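Local coordinates for tetratricopeptide TPR_2 repeat protein (Thermobaculum terrenum, PDB 5DJS), which belongs to the tetratricopeptide-repeat proteins that carry a GT-B-type glycosyltransferase family 41 region, and holds uridine-5'-diphosphate in the model, at residues M279-G284 with T298-R303. The protein carries 1 engineered substitution. Sequence-based numbering, arbitrary orientation.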
# COMPACT_ATOMS: atom_id res chain seq x y z
N MET A 279 -14.79 10.38 -8.24
CA MET A 279 -13.93 9.40 -8.91
C MET A 279 -14.77 8.62 -9.93
O MET A 279 -15.74 7.94 -9.57
CB MET A 279 -13.27 8.48 -7.90
CG MET A 279 -12.04 7.76 -8.43
SD MET A 279 -10.62 8.82 -8.81
CE MET A 279 -10.19 9.49 -7.20
N ASP A 280 -14.39 8.72 -11.19
CA ASP A 280 -15.19 8.16 -12.29
C ASP A 280 -14.86 6.70 -12.46
O ASP A 280 -15.76 5.87 -12.55
CB ASP A 280 -14.93 8.91 -13.61
CG ASP A 280 -15.11 10.43 -13.50
OD1 ASP A 280 -16.21 10.88 -13.11
OD2 ASP A 280 -14.13 11.16 -13.81
N TYR A 281 -13.56 6.40 -12.52
CA TYR A 281 -13.07 5.03 -12.79
C TYR A 281 -12.10 4.48 -11.74
O TYR A 281 -11.34 5.22 -11.14
CB TYR A 281 -12.39 5.01 -14.17
CG TYR A 281 -13.36 5.35 -15.27
CD1 TYR A 281 -14.21 4.38 -15.79
CD2 TYR A 281 -13.44 6.64 -15.77
CE1 TYR A 281 -15.10 4.68 -16.81
CE2 TYR A 281 -14.34 6.96 -16.78
CZ TYR A 281 -15.16 5.97 -17.29
OH TYR A 281 -16.05 6.27 -18.29
N LEU A 282 -12.17 3.17 -11.54
CA LEU A 282 -11.16 2.42 -10.82
C LEU A 282 -10.63 1.36 -11.79
O LEU A 282 -11.40 0.53 -12.27
CB LEU A 282 -11.77 1.79 -9.57
CG LEU A 282 -10.80 1.05 -8.63
CD1 LEU A 282 -11.25 1.13 -7.18
CD2 LEU A 282 -10.64 -0.41 -9.03
N VAL A 283 -9.32 1.38 -12.07
CA VAL A 283 -8.69 0.42 -13.01
C VAL A 283 -8.17 -0.86 -12.32
O VAL A 283 -7.14 -0.85 -11.64
CB VAL A 283 -7.51 1.09 -13.77
CG1 VAL A 283 -6.84 0.11 -14.72
CG2 VAL A 283 -7.99 2.31 -14.54
N GLY A 284 -8.90 -1.96 -12.51
CA GLY A 284 -8.53 -3.28 -11.98
C GLY A 284 -8.27 -4.28 -13.09
O GLY A 284 -7.64 -3.94 -14.11
N THR A 298 -18.44 3.18 -6.04
CA THR A 298 -18.95 4.40 -6.68
C THR A 298 -18.33 4.58 -8.07
O THR A 298 -19.00 5.00 -9.00
CB THR A 298 -18.62 5.66 -5.88
OG1 THR A 298 -17.23 5.67 -5.56
CG2 THR A 298 -19.47 5.73 -4.60
N GLU A 299 -17.05 4.25 -8.19
CA GLU A 299 -16.36 4.29 -9.47
C GLU A 299 -16.90 3.20 -10.40
O GLU A 299 -17.43 2.19 -9.93
CB GLU A 299 -14.84 4.06 -9.30
CG GLU A 299 -14.14 4.88 -8.22
CD GLU A 299 -14.05 4.19 -6.86
OE1 GLU A 299 -14.79 3.21 -6.60
OE2 GLU A 299 -13.28 4.65 -6.02
N ARG A 300 -16.76 3.40 -11.71
CA ARG A 300 -16.97 2.32 -12.66
C ARG A 300 -15.70 1.49 -12.74
O ARG A 300 -14.61 2.03 -12.97
CB ARG A 300 -17.31 2.83 -14.05
CG ARG A 300 -18.78 3.07 -14.30
CD ARG A 300 -19.01 3.37 -15.77
NE ARG A 300 -19.97 4.46 -15.96
CZ ARG A 300 -19.92 5.38 -16.92
NH1 ARG A 300 -18.93 5.41 -17.82
NH2 ARG A 300 -20.86 6.31 -16.97
N LEU A 301 -15.85 0.18 -12.54
CA LEU A 301 -14.72 -0.72 -12.59
C LEU A 301 -14.28 -0.93 -14.05
O LEU A 301 -15.12 -1.15 -14.92
CB LEU A 301 -15.08 -2.06 -11.94
CG LEU A 301 -15.42 -2.02 -10.45
CD1 LEU A 301 -16.00 -3.35 -10.02
CD2 LEU A 301 -14.19 -1.70 -9.61
N VAL A 302 -12.98 -0.83 -14.29
CA VAL A 302 -12.39 -1.06 -15.61
C VAL A 302 -11.57 -2.33 -15.49
O VAL A 302 -10.44 -2.30 -15.00
CB VAL A 302 -11.51 0.14 -16.04
CG1 VAL A 302 -10.74 -0.14 -17.32
CG2 VAL A 302 -12.36 1.39 -16.20
N ARG A 303 -12.16 -3.45 -15.91
CA ARG A 303 -11.52 -4.75 -15.78
C ARG A 303 -10.63 -5.05 -16.99
O ARG A 303 -11.07 -5.67 -17.97
CB ARG A 303 -12.57 -5.85 -15.64
CG ARG A 303 -13.53 -5.69 -14.47
CD ARG A 303 -14.71 -6.65 -14.62
NE ARG A 303 -15.32 -7.00 -13.34
CZ ARG A 303 -16.20 -6.26 -12.66
NH1 ARG A 303 -16.62 -5.08 -13.12
NH2 ARG A 303 -16.68 -6.71 -11.51
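On one face of this two-strand pairing, the Tyr281 ring wedges into the gap between Val302 and Arg300. Val302 CG2 lies obliquely to one side of the ring plane, 3.5 Å from Tyr281 CD1. Across the plane, Arg300 CB lies near Tyr281 CD1 and CE1. Arg300 then runs beside the tyrosine, its guanidinium plane turned 80° from the ring. Its NH1 comes close to Tyr281 OH, at an angle too poor for a hydrogen bond. Val283 meets Val302 more loosely. Helix 479-521 covers part of this face, Met515 on Tyr281 and Ala511 on Val302.

Leu282 and Leu301 project from the opposite face, CD2 to CD2 at 3.8 Å. Just before the strands, Glu299 lays its CB against Leu282 CB at 3.8 Å, while its CG fits against Met279 CG at 3.6 Å. A bend at chi2 (92°) turns its carboxylate aside, and Thr273 and Thr274 bind the two oxygens.

Between the faces, Leu282 N donates to Arg300 O (3.0 Å) and Leu282 O accepts from Val302 N (2.9 Å). Arg300 N donates to Asp280 O and Gly284 N to Val302 O. Strand 300-304 is outermost, beside 281-285, in a six-stranded parallel sheet, consistent with a Rossmann-like domain of a GT-B fold.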